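Local structure of cellulase (Bacteroides salanitronis, 6WQY) at residues A68-T73 against A358-A363; N173-G178 against A194-W199; L246-H251 against A292-T297. The protein probably hydrolyses internal beta-1,4 linkages of cellulose and related plant polysaccharides as a broad-specificity GH5 endoglucanase, of which this chain carries the catalytic domain. All blocks are in the same frame, centred on the assembly; numbering follows the deposited sequence. Where two conformers were deposited one is given.

Contact 1: A68-T73 against A358-A363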
ATOM      1  N   ALA A  68      -6.388  -7.394 -14.774  1.00 11.31           N
ATOM      2  CA  ALA A  68      -5.457  -7.299 -15.890  1.00 12.10           C
ATOM      3  C   ALA A  68      -6.180  -6.869 -17.158  1.00 11.37           C
ATOM      4  O   ALA A  68      -5.690  -6.004 -17.900  1.00 12.85           O
ATOM      5  CB  ALA A  68      -4.746  -8.637 -16.092  1.00 12.98           C
ATOM      6  N   ASN A  69      -7.355  -7.432 -17.415  1.00 12.04           N
ATOM      7  CA  ASN A  69      -8.096  -7.035 -18.608  1.00 13.23           C
ATOM      8  C   ASN A  69      -8.485  -5.566 -18.569  1.00 12.58           C
ATOM      9  O   ASN A  69      -8.562  -4.918 -19.617  1.00 14.03           O
ATOM     10  CB  ASN A  69      -9.349  -7.899 -18.769  1.00 14.19           C
ATOM     11  CG  ASN A  69      -9.028  -9.322 -19.168  1.00 29.52           C
ATOM     12  OD1 ASN A  69      -7.940  -9.610 -19.666  1.00 31.95           O
ATOM     13  ND2 ASN A  69      -9.984 -10.222 -18.964  1.00 35.64           N
ATOM     14  N   ALA A  70      -8.746  -5.036 -17.379  1.00 11.98           N
ATOM     15  CA  ALA A  70      -9.111  -3.635 -17.215  1.00 12.14           C
ATOM     16  C   ALA A  70      -7.923  -2.692 -17.352  1.00 12.20           C
ATOM     17  O   ALA A  70      -8.130  -1.476 -17.442  1.00 13.68           O
ATOM     18  CB  ALA A  70      -9.770  -3.415 -15.847  1.00 13.02           C
ATOM     19  N   GLY A  71      -6.699  -3.206 -17.360  1.00 11.99           N
ATOM     20  CA  GLY A  71      -5.526  -2.395 -17.560  1.00 12.33           C
ATOM     21  C   GLY A  71      -4.740  -2.042 -16.321  1.00 11.16           C
ATOM     22  O   GLY A  71      -3.823  -1.209 -16.412  1.00 12.11           O
ATOM     23  N   PHE A  72      -5.048  -2.638 -15.179  1.00 10.96           N
ATOM     24  CA  PHE A  72      -4.175  -2.474 -14.026  1.00 10.04           C
ATOM     25  C   PHE A  72      -2.873  -3.236 -14.249  1.00 10.40           C
ATOM     26  O   PHE A  72      -2.829  -4.238 -14.965  1.00 11.93           O
ATOM     27  CB  PHE A  72      -4.883  -2.964 -12.760  1.00 10.82           C
ATOM     28  CG  PHE A  72      -5.948  -2.026 -12.285  1.00  9.60           C
ATOM     29  CD1 PHE A  72      -5.625  -0.935 -11.484  1.00  9.92           C
ATOM     30  CD2 PHE A  72      -7.271  -2.191 -12.675  1.00 10.98           C
ATOM     31  CE1 PHE A  72      -6.587  -0.051 -11.060  1.00 10.08           C
ATOM     32  CE2 PHE A  72      -8.243  -1.295 -12.249  1.00 11.75           C
ATOM     33  CZ  PHE A  72      -7.902  -0.219 -11.447  1.00 10.59           C
ATOM     34  N   THR A  73      -1.804  -2.741 -13.621  1.00  9.84           N
ATOM     35  CA  THR A  73      -0.458  -3.294 -13.740  1.00 10.56           C
ATOM     36  C   THR A  73      -0.057  -4.129 -12.535  1.00  9.46           C
ATOM     37  O   THR A  73       0.679  -5.127 -12.671  1.00 10.12           O
ATOM     38  CB  THR A  73       0.561  -2.144 -13.861  1.00 10.86           C
ATOM     39  OG1 THR A  73       0.068  -1.142 -14.752  1.00 11.88           O
ATOM     40  CG2 THR A  73       1.923  -2.656 -14.328  1.00 11.98           C
ATOM     41  N   ALA A 358     -15.687   0.345  -3.915  1.00 10.60           N
ATOM     42  CA  ALA A 358     -15.584  -0.823  -4.778  1.00 11.32           C
ATOM     43  C   ALA A 358     -15.646  -0.456  -6.255  1.00  9.96           C
ATOM     44  O   ALA A 358     -16.549   0.272  -6.693  1.00 11.76           O
ATOM     45  CB  ALA A 358     -16.736  -1.783  -4.465  1.00 13.19           C
ATOM     46  N   LEU A 359     -14.730  -1.017  -7.024  1.00 10.35           N
ATOM     47  CA  LEU A 359     -14.775  -1.011  -8.483  1.00 10.53           C
ATOM     48  C   LEU A 359     -15.118  -2.377  -9.049  1.00 10.12           C
ATOM     49  O   LEU A 359     -15.746  -2.451 -10.115  1.00 10.46           O
ATOM     50  CB  LEU A 359     -13.435  -0.555  -9.064  1.00 11.09           C
ATOM     51  CG  LEU A 359     -12.939   0.811  -8.597  1.00 11.87           C
ATOM     52  CD1 LEU A 359     -11.567   1.112  -9.215  1.00 13.18           C
ATOM     53  CD2 LEU A 359     -13.916   1.922  -8.908  1.00 14.59           C
ATOM     54  N   PHE A 360     -14.726  -3.452  -8.359  1.00 10.68           N
ATOM     55  CA  PHE A 360     -15.001  -4.810  -8.790  1.00 10.69           C
ATOM     56  C   PHE A 360     -15.599  -5.605  -7.636  1.00  9.92           C
ATOM     57  O   PHE A 360     -15.237  -5.396  -6.467  1.00 10.97           O
ATOM     58  CB  PHE A 360     -13.711  -5.565  -9.172  1.00 11.18           C
ATOM     59  CG  PHE A 360     -12.935  -4.938 -10.287  1.00 10.72           C
ATOM     60  CD1 PHE A 360     -12.012  -3.945 -10.023  1.00 11.46           C
ATOM     61  CD2 PHE A 360     -13.116  -5.344 -11.590  1.00 11.92           C
ATOM     62  CE1 PHE A 360     -11.294  -3.355 -11.044  1.00 12.14           C
ATOM     63  CE2 PHE A 360     -12.396  -4.762 -12.619  1.00 11.99           C
ATOM     64  CZ  PHE A 360     -11.480  -3.768 -12.338  1.00 12.15           C
ATOM     65  N   ASN A 361     -16.470  -6.554  -7.964  1.00 10.10           N
ATOM     66  CA  ASN A 361     -16.778  -7.621  -7.019  1.00  9.85           C
ATOM     67  C   ASN A 361     -15.519  -8.477  -6.861  1.00 10.00           C
ATOM     68  O   ASN A 361     -14.949  -8.947  -7.853  1.00 10.19           O
ATOM     69  CB  ASN A 361     -17.958  -8.447  -7.534  1.00 11.22           C
ATOM     70  CG  ASN A 361     -18.383  -9.516  -6.556  1.00 10.92           C
ATOM     71  OD1 ASN A 361     -17.640 -10.469  -6.314  1.00 12.35           O
ATOM     72  ND2 ASN A 361     -19.565  -9.373  -5.987  1.00 14.62           N
ATOM     73  N   HIS A 362     -15.051  -8.655  -5.611  1.00  9.54           N
ATOM     74  CA  HIS A 362     -13.768  -9.291  -5.373  1.00  9.64           C
ATOM     75  C   HIS A 362     -13.774 -10.789  -5.653  1.00  9.66           C
ATOM     76  O   HIS A 362     -12.698 -11.393  -5.710  1.00 10.22           O
ATOM     77  CB  HIS A 362     -13.304  -9.049  -3.935  1.00  9.35           C
ATOM     78  CG  HIS A 362     -12.885  -7.642  -3.649  1.00  8.56           C
ATOM     79  ND1 HIS A 362     -12.163  -7.332  -2.514  1.00  9.02           N
ATOM     80  CD2 HIS A 362     -13.061  -6.472  -4.315  1.00  9.48           C
ATOM     81  CE1 HIS A 362     -11.919  -6.034  -2.484  1.00  9.48           C
ATOM     82  NE2 HIS A 362     -12.453  -5.488  -3.565  1.00  9.15           N
ATOM     83  N   ALA A 363     -14.944 -11.392  -5.828  1.00 10.32           N
ATOM     84  CA  ALA A 363     -15.036 -12.810  -6.128  1.00 11.92           C
ATOM     85  C   ALA A 363     -15.382 -13.097  -7.580  1.00 12.41           C
ATOM     86  O   ALA A 363     -14.836 -14.039  -8.167  1.00 14.22           O
ATOM     87  CB  ALA A 363     -16.084 -13.473  -5.226  1.00 13.11           C
TER

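Contact 2: N173-G178 against A194-W199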
ATOM      1  N   ASN A 173       2.373  -1.791   7.454  1.00  7.42           N
ATOM      2  CA  ASN A 173       1.355  -0.908   6.893  1.00  7.85           C
ATOM      3  C   ASN A 173       1.442   0.499   7.481  1.00  7.30           C
ATOM      4  O   ASN A 173       2.305   1.278   7.054  1.00  8.09           O
ATOM      5  CB  ASN A 173      -0.028  -1.555   7.039  1.00  7.55           C
ATOM      6  CG  ASN A 173      -1.101  -0.713   6.414  1.00  7.57           C
ATOM      7  OD1 ASN A 173      -0.898  -0.173   5.328  1.00  7.71           O
ATOM      8  ND2 ASN A 173      -2.231  -0.565   7.094  1.00  7.69           N
ATOM      9  N   GLU A 174       0.576   0.830   8.448  1.00  7.40           N
ATOM     10  CA  GLU A 174       0.435   2.181   8.992  1.00  7.54           C
ATOM     11  C   GLU A 174       0.775   2.126  10.470  1.00  7.73           C
ATOM     12  O   GLU A 174      -0.035   1.705  11.294  1.00  8.81           O
ATOM     13  CB  GLU A 174      -0.988   2.699   8.786  1.00  8.07           C
ATOM     14  CG  GLU A 174      -1.321   2.961   7.345  1.00  8.38           C
ATOM     15  CD  GLU A 174      -2.709   3.515   7.106  1.00  8.91           C
ATOM     16  OE1 GLU A 174      -3.560   3.465   8.033  1.00 10.03           O
ATOM     17  OE2 GLU A 174      -2.978   4.041   5.989  1.00  9.70           O
ATOM     18  N   ILE A 175       1.985   2.530  10.803  1.00  8.13           N
ATOM     19  CA  ILE A 175       2.503   2.415  12.160  1.00  8.13           C
ATOM     20  C   ILE A 175       2.340   3.751  12.877  1.00  8.34           C
ATOM     21  O   ILE A 175       2.846   4.792  12.427  1.00  8.92           O
ATOM     22  CB  ILE A 175       3.970   1.965  12.130  1.00  8.73           C
ATOM     23  CG1 ILE A 175       4.096   0.586  11.447  1.00  9.35           C
ATOM     24  CG2 ILE A 175       4.558   1.964  13.534  1.00  9.48           C
ATOM     25  CD1 ILE A 175       3.264  -0.533  12.060  1.00 10.35           C
ATOM     26  N   HIS A 176       1.625   3.713  14.002  1.00  8.94           N
ATOM     27  CA  HIS A 176       1.458   4.870  14.867  1.00  9.30           C
ATOM     28  C   HIS A 176       1.107   4.369  16.264  1.00  9.67           C
ATOM     29  O   HIS A 176       0.666   3.222  16.449  1.00  9.73           O
ATOM     30  CB  HIS A 176       0.380   5.833  14.351  1.00  9.69           C
ATOM     31  CG  HIS A 176      -0.985   5.253  14.362  1.00  9.31           C
ATOM     32  ND1 HIS A 176      -1.893   5.510  15.363  1.00 10.23           N
ATOM     33  CD2 HIS A 176      -1.588   4.399  13.502  1.00 10.60           C
ATOM     34  CE1 HIS A 176      -3.004   4.845  15.112  1.00  9.97           C
ATOM     35  NE2 HIS A 176      -2.849   4.164  13.984  1.00 10.18           N
ATOM     36  N   ASP A 177       1.276   5.253  17.243  1.00  9.52           N
ATOM     37  CA  ASP A 177       1.141   4.856  18.639  1.00  9.78           C
ATOM     38  C   ASP A 177      -0.282   4.857  19.158  1.00  9.34           C
ATOM     39  O   ASP A 177      -0.476   4.637  20.359  1.00 11.16           O
ATOM     40  CB  ASP A 177       2.036   5.735  19.528  1.00 10.10           C
ATOM     41  CG  ASP A 177       1.590   7.186  19.638  1.00 10.09           C
ATOM     42  OD1 ASP A 177       0.542   7.576  19.083  1.00 11.11           O
ATOM     43  OD2 ASP A 177       2.300   7.914  20.348  1.00 12.16           O
ATOM     44  N   GLY A 178      -1.266   5.047  18.276  1.00 10.02           N
ATOM     45  CA  GLY A 178      -2.663   5.179  18.638  1.00 10.44           C
ATOM     46  C   GLY A 178      -3.242   6.524  18.245  1.00 10.28           C
ATOM     47  O   GLY A 178      -4.440   6.625  17.957  1.00 11.63           O
ATOM     48  N   ALA A 194      12.694   6.627  15.242  1.00 10.12           N
ATOM     49  CA  ALA A 194      13.898   5.817  15.170  1.00 10.08           C
ATOM     50  C   ALA A 194      13.564   4.336  15.261  1.00 10.15           C
ATOM     51  O   ALA A 194      14.154   3.517  14.550  1.00 10.60           O
ATOM     52  CB  ALA A 194      14.873   6.209  16.280  1.00 12.45           C
ATOM     53  N   VAL A 195      12.627   3.970  16.134  1.00  9.75           N
ATOM     54  CA  VAL A 195      12.234   2.569  16.256  1.00  9.43           C
ATOM     55  C   VAL A 195      11.653   2.048  14.949  1.00  9.56           C
ATOM     56  O   VAL A 195      11.997   0.943  14.511  1.00  9.37           O
ATOM     57  CB  VAL A 195      11.267   2.387  17.437  1.00 10.75           C
ATOM     58  CG1 VAL A 195      10.658   0.996  17.418  1.00 12.63           C
ATOM     59  CG2 VAL A 195      11.986   2.641  18.749  1.00 12.83           C
ATOM     60  N   LEU A 196      10.779   2.820  14.301  1.00  9.17           N
ATOM     61  CA  LEU A 196      10.231   2.369  13.026  1.00  8.70           C
ATOM     62  C   LEU A 196      11.347   2.178  12.001  1.00  8.83           C
ATOM     63  O   LEU A 196      11.357   1.196  11.241  1.00  9.01           O
ATOM     64  CB  LEU A 196       9.176   3.352  12.525  1.00  9.30           C
ATOM     65  CG  LEU A 196       8.565   2.994  11.178  1.00  9.48           C
ATOM     66  CD1 LEU A 196       7.960   1.600  11.129  1.00  9.89           C
ATOM     67  CD2 LEU A 196       7.493   4.024  10.805  1.00 10.71           C
ATOM     68  N   ASN A 197      12.307   3.094  11.969  1.00  8.94           N
ATOM     69  CA  ASN A 197      13.432   2.916  11.062  1.00  9.10           C
ATOM     70  C   ASN A 197      14.220   1.649  11.386  1.00  9.88           C
ATOM     71  O   ASN A 197      14.679   0.946  10.470  1.00 10.11           O
ATOM     72  CB  ASN A 197      14.329   4.153  11.071  1.00  9.93           C
ATOM     73  CG  ASN A 197      13.708   5.334  10.331  1.00  9.72           C
ATOM     74  OD1 ASN A 197      13.101   5.167   9.271  1.00 10.39           O
ATOM     75  ND2 ASN A 197      13.869   6.529  10.871  1.00 11.19           N
ATOM     76  N   GLU A 198      14.379   1.332  12.677  1.00  9.36           N
ATOM     77  CA  GLU A 198      15.037   0.096  13.076  1.00 10.29           C
ATOM     78  C   GLU A 198      14.252  -1.121  12.604  1.00  9.56           C
ATOM     79  O   GLU A 198      14.841  -2.115  12.148  1.00 10.13           O
ATOM     80  CB  GLU A 198      15.181   0.031  14.607  1.00 11.40           C
ATOM     81  CG  GLU A 198      16.126   1.041  15.216  1.00 13.92           C
ATOM     82  CD  GLU A 198      16.105   1.093  16.753  1.00 22.62           C
ATOM     83  OE1 GLU A 198      15.513   0.201  17.423  1.00 14.74           O
ATOM     84  OE2 GLU A 198      16.704   2.052  17.309  1.00 18.05           O
ATOM     85  N   TRP A 199      12.924  -1.082  12.741  1.00  8.81           N
ATOM     86  CA  TRP A 199      12.100  -2.203  12.310  1.00  8.62           C
ATOM     87  C   TRP A 199      12.229  -2.446  10.817  1.00  9.20           C
ATOM     88  O   TRP A 199      12.310  -3.602  10.369  1.00  9.35           O
ATOM     89  CB  TRP A 199      10.638  -1.933  12.647  1.00  8.89           C
ATOM     90  CG  TRP A 199      10.291  -1.974  14.106  1.00  8.58           C
ATOM     91  CD1 TRP A 199      11.100  -2.278  15.153  1.00  9.30           C
ATOM     92  CD2 TRP A 199       9.004  -1.694  14.656  1.00  8.47           C
ATOM     93  NE1 TRP A 199      10.375  -2.217  16.332  1.00  9.41           N
ATOM     94  CE2 TRP A 199       9.088  -1.847  16.044  1.00  9.13           C
ATOM     95  CE3 TRP A 199       7.784  -1.328  14.090  1.00  9.39           C
ATOM     96  CZ2 TRP A 199       7.985  -1.646  16.882  1.00 10.05           C
ATOM     97  CZ3 TRP A 199       6.700  -1.125  14.915  1.00 10.76           C
ATOM     98  CH2 TRP A 199       6.805  -1.295  16.289  1.00 11.17           C
TER

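Contact 3: L246-H251 against A292-T297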
ATOM      1  N   LEU A 246      14.943  -0.762  -2.586  1.00 10.37           N
ATOM      2  CA  LEU A 246      14.080  -0.342  -1.493  1.00 10.14           C
ATOM      3  C   LEU A 246      13.254   0.850  -1.947  1.00  9.84           C
ATOM      4  O   LEU A 246      13.801   1.841  -2.442  1.00 11.51           O
ATOM      5  CB  LEU A 246      14.872   0.046  -0.248  1.00 10.14           C
ATOM      6  CG  LEU A 246      15.751  -1.045   0.338  1.00 10.59           C
ATOM      7  CD1 LEU A 246      16.445  -0.514   1.587  1.00 12.01           C
ATOM      8  CD2 LEU A 246      14.996  -2.324   0.640  1.00 10.58           C
ATOM      9  N   MET A 247      11.937   0.755  -1.758  1.00  9.07           N
ATOM     10  CA  MET A 247      10.996   1.783  -2.191  1.00  9.21           C
ATOM     11  C   MET A 247      10.260   2.335  -0.978  1.00  8.98           C
ATOM     12  O   MET A 247       9.786   1.559  -0.140  1.00  9.75           O
ATOM     13  CB  MET A 247       9.971   1.212  -3.191  1.00  9.81           C
ATOM     14  CG  MET A 247      10.577   0.372  -4.308  1.00 10.98           C
ATOM     15  SD  MET A 247       9.405  -0.192  -5.533  1.00 11.86           S
ATOM     16  CE  MET A 247       8.402  -1.300  -4.553  1.00 12.18           C
ATOM     17  N   VAL A 248      10.170   3.656  -0.879  1.00  8.83           N
ATOM     18  CA  VAL A 248       9.467   4.300   0.230  1.00  9.00           C
ATOM     19  C   VAL A 248       7.970   4.246  -0.028  1.00  8.95           C
ATOM     20  O   VAL A 248       7.486   4.718  -1.061  1.00  9.99           O
ATOM     21  CB  VAL A 248       9.925   5.751   0.389  1.00 10.16           C
ATOM     22  CG1 VAL A 248       9.273   6.401   1.597  1.00 11.92           C
ATOM     23  CG2 VAL A 248      11.451   5.832   0.490  1.00 11.22           C
ATOM     24  N   ALA A 249       7.224   3.699   0.922  1.00  8.85           N
ATOM     25  CA  ALA A 249       5.776   3.587   0.823  1.00  8.95           C
ATOM     26  C   ALA A 249       5.105   4.722   1.581  1.00  8.32           C
ATOM     27  O   ALA A 249       5.398   4.928   2.756  1.00  9.74           O
ATOM     28  CB  ALA A 249       5.318   2.254   1.424  1.00  9.92           C
ATOM     29  N   VAL A 250       4.180   5.441   0.915  1.00  8.73           N
ATOM     30  CA  VAL A 250       3.321   6.424   1.567  1.00  8.45           C
ATOM     31  C   VAL A 250       1.876   6.143   1.171  1.00  7.61           C
ATOM     32  O   VAL A 250       1.601   5.490   0.169  1.00  8.14           O
ATOM     33  CB  VAL A 250       3.701   7.881   1.237  1.00  8.65           C
ATOM     34  CG1 VAL A 250       5.090   8.204   1.761  1.00 10.10           C
ATOM     35  CG2 VAL A 250       3.591   8.162  -0.242  1.00 10.32           C
ATOM     36  N   HIS A 251       0.945   6.676   1.958  1.00  7.71           N
ATOM     37  CA  HIS A 251      -0.476   6.642   1.618  1.00  7.64           C
ATOM     38  C   HIS A 251      -0.966   8.073   1.462  1.00  7.75           C
ATOM     39  O   HIS A 251      -0.453   8.989   2.116  1.00  8.99           O
ATOM     40  CB  HIS A 251      -1.306   5.909   2.686  1.00  7.92           C
ATOM     41  CG  HIS A 251      -0.961   4.455   2.814  1.00  7.85           C
ATOM     42  ND1 HIS A 251      -1.494   3.632   3.781  1.00  7.51           N
ATOM     43  CD2 HIS A 251      -0.142   3.673   2.078  1.00  7.47           C
ATOM     44  CE1 HIS A 251      -1.013   2.404   3.637  1.00  7.99           C
ATOM     45  NE2 HIS A 251      -0.186   2.397   2.610  1.00  8.11           N
ATOM     46  N   ALA A 292       5.386  17.016  -4.416  1.00 11.99           N
ATOM     47  CA  ALA A 292       6.666  17.694  -4.614  1.00 12.46           C
ATOM     48  C   ALA A 292       7.632  17.389  -3.480  1.00 12.28           C
ATOM     49  O   ALA A 292       8.850  17.314  -3.706  1.00 13.21           O
ATOM     50  CB  ALA A 292       6.449  19.199  -4.748  1.00 13.53           C
ATOM     51  N   LYS A 293       7.128  17.222  -2.253  1.00 11.99           N
ATOM     52  CA  LYS A 293       8.014  16.865  -1.143  1.00 12.10           C
ATOM     53  C   LYS A 293       8.621  15.493  -1.372  1.00 11.77           C
ATOM     54  O   LYS A 293       9.821  15.283  -1.141  1.00 12.59           O
ATOM     55  CB  LYS A 293       7.243  16.899   0.179  1.00 13.17           C
ATOM     56  CG  LYS A 293       6.725  18.268   0.565  1.00 12.72           C
ATOM     57  CD  LYS A 293       5.848  18.239   1.804  1.00 13.36           C
ATOM     58  CE  LYS A 293       5.331  19.616   2.148  1.00 15.15           C
ATOM     59  NZ  LYS A 293       4.299  19.584   3.228  1.00 14.27           N
ATOM     60  N   MET A 294       7.805  14.542  -1.829  1.00 11.34           N
ATOM     61  CA  MET A 294       8.312  13.207  -2.117  1.00 11.18           C
ATOM     62  C   MET A 294       9.325  13.237  -3.255  1.00 11.62           C
ATOM     63  O   MET A 294      10.338  12.523  -3.218  1.00 12.16           O
ATOM     64  CB  MET A 294       7.157  12.276  -2.491  1.00 11.15           C
ATOM     65  CG  MET A 294       6.228  11.948  -1.334  1.00 10.91           C
ATOM     66  SD  MET A 294       7.029  11.058   0.045  1.00 11.15           S
ATOM     67  CE  MET A 294       7.366   9.489  -0.750  1.00 11.48           C
ATOM     68  N   LYS A 295       9.073  14.066  -4.275  1.00 11.86           N
ATOM     69  CA  LYS A 295       9.998  14.145  -5.400  1.00 12.46           C
ATOM     70  C   LYS A 295      11.328  14.755  -4.971  1.00 13.78           C
ATOM     71  O   LYS A 295      12.392  14.274  -5.367  1.00 14.05           O
ATOM     72  CB  LYS A 295       9.369  14.955  -6.532  1.00 13.72           C
ATOM     73  CG  LYS A 295      10.276  15.117  -7.738  1.00 15.72           C
ATOM     74  CD  LYS A 295       9.580  15.872  -8.864  1.00 20.25           C
ATOM     75  CE  LYS A 295      10.584  16.459  -9.848  1.00 30.07           C
ATOM     76  NZ  LYS A 295      11.363  15.398 -10.529  1.00 31.27           N
ATOM     77  N   GLU A 296      11.285  15.807  -4.151  0.54 14.09           N
ATOM     78  CA  GLU A 296      12.510  16.481  -3.727  0.54 15.49           C
ATOM     79  C   GLU A 296      13.334  15.609  -2.788  0.54 15.41           C
ATOM     80  O   GLU A 296      14.568  15.573  -2.888  0.54 14.70           O
ATOM     81  CB  GLU A 296      12.153  17.807  -3.045  0.54 18.47           C
ATOM     82  CG  GLU A 296      13.293  18.448  -2.257  0.54 29.72           C
ATOM     83  CD  GLU A 296      12.907  19.797  -1.668  0.54 30.45           C
ATOM     84  OE1 GLU A 296      12.230  20.579  -2.367  0.54 34.98           O
ATOM     85  OE2 GLU A 296      13.274  20.068  -0.504  0.54 37.66           O
ATOM     86  N   THR A 297      12.676  14.903  -1.864  1.00 13.05           N
ATOM     87  CA  THR A 297      13.393  14.158  -0.845  1.00 13.45           C
ATOM     88  C   THR A 297      13.843  12.792  -1.340  1.00 13.15           C
ATOM     89  O   THR A 297      14.931  12.332  -0.971  1.00 14.64           O
ATOM     90  CB  THR A 297      12.519  14.015   0.405  1.00 13.79           C
ATOM     91  OG1 THR A 297      12.195  15.322   0.905  1.00 16.31           O
ATOM     92  CG2 THR A 297      13.232  13.216   1.480  1.00 15.52           C
TER

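Contact 1: A68-T73 against A358-A363
The Schellman motif that ends helix 61-70 of the TIM barrel sets Ala-70 and Phe-72 against Phe-360, which belongs to the loop between strand 342-346 and the final helix, 371-383. In this motif Gly-71 has a positive phi, a conformation suited to a residue without a side chain, and its N bonds back to Ala-68 O at 3.0 Å. The turn puts Ala-70 and Phe-72 next to one another on the side that faces the loop. Both meet the same end of the Phe-360 ring at its edge, close to the ring plane: Ala-70 CB lies 3.9 Å from Phe-360 CZ, and Phe-72 CE2 lies 3.9 Å from Phe-360 CE1. Phe-72 CE2 is almost as near to the neighbouring corner, at 4.1 Å from Phe-360 CZ. The two phenylalanine side chains run past each other in opposite senses. Each has CG anti to its own carbonyl carbon (chi1 -74° in Phe-72, -60° in Phe-360), which directs each ring toward the other segment. Leu-359 adds a looser touch, its CD1 4.5 Å from Phe-72 CZ. Trp-35, on the first barrel strand, meets both phenylalanine rings, edge-to-face with Phe-72, while Ile-375 of helix 371-383 also packs on both. The contact thus joins parts of the chain that flank the first and the eighth strand, where the barrel closes on itself. Beyond Phe-360 the loop folds into an Asx turn: Ala-363 N donates to Asn-361 OD1 at 2.9 Å, tilted 21° from the carbonyl plane.

Contact 2: N173-G178 against A194-W199
Ile-175 packs its branched side chain against Leu-196 and Trp-199, which lie three residues apart on helix 191-209 of the TIM barrel. The isoleucine sits in the loop that links the fourth strand, 167-170, to this helix, so the loop folds back on the helix it leads into. With Leu-196 CG anti to its backbone N (chi1 178°), the leucine reaches toward the loop and puts CD1 at 4.0 Å from Ile-175 CG1 and 4.1 Å from Ile-175 CB. The other branch of the isoleucine, CG2, turns to the six-membered part of the indole and meets it obliquely, 4.0 Å from Trp-199 CZ3. Ile-132 of the short helix 132-135 packs on both Ile-175 and Trp-199 and widens this apolar cluster. In GH5 enzymes the acid/base glutamate follows an asparagine just after the fourth strand, and the Asn-173 to Glu-174 pair immediately before Ile-175 fits that place. One turn back on the helix, Val-195 CG1 lies 3.3 Å above the indole plane of Trp-199, shifted toward the rim, while Trp-199 NE1 is hydrogen-bonded to Asn-142 OD1 of helix 139-159.

Contact 3: L246-H251 against A292-T297
Apolar contact between Met-294 and two valines carries the whole meeting of strand 246-251 with helix 284-299. Met-294 and Val-250 approach tip to tip: the methionine methyl CE lies 3.6 Å from Val-250 CG1 and 4.0 Å from Val-250 CG2, so it rests across the fork of the valine. The sulfur follows close behind, SD being 3.9 Å from Val-250 CG1. Bends at chi2 (-62°) and chi3 (-68°) curl the methionine chain and carry CE in toward the strand and partly along it, where it also approaches Val-248 CG1 at 4.3 Å. Val-248 and Val-250, two apart on the strand, both point toward the helix, whereas Ala-249 between them points away, in the alternation of a beta strand. This is the layer between sheet and outer helices of a TIM barrel; helix 284-299 packs on the sixth strand and precedes the seventh, 305-310, whose Ala-305 also touches Met-294, as do Ile-228 and Val-232 of helix 228-234.

Backbone hydrogen bonds hold each element within itself or within the sheet. On the helix, Glu-296 N bonds to Ala-292 O at 2.9 Å; the strand pairs through Val-248 with Tyr-306 and through Ala-249 with Val-221.

A charged pair adds a second link between the two helices, a salt bridge from Lys-293 NZ to Asp-229 OD1.

How the contacts relate
All three contacts belong to one eight-stranded parallel barrel. Contact 1 joins segments 285 residues apart, and contacts 2 and 3 follow one another between them. In space contact 1 lies across the chain's centre from the others, its centre about 31 Å from that of contact 2 and about 26 Å from that of contact 3. The latter two are about 17 Å apart between centres and touch: Glu-174 OE2 and His-251 ND1 are 2.7 Å apart, probably hydrogen-bonded. The loop after the fourth strand thus meets His-251 of segment 246-251, near Glu-309 of the seventh strand, consistent with the active-site end of GH5 barrels.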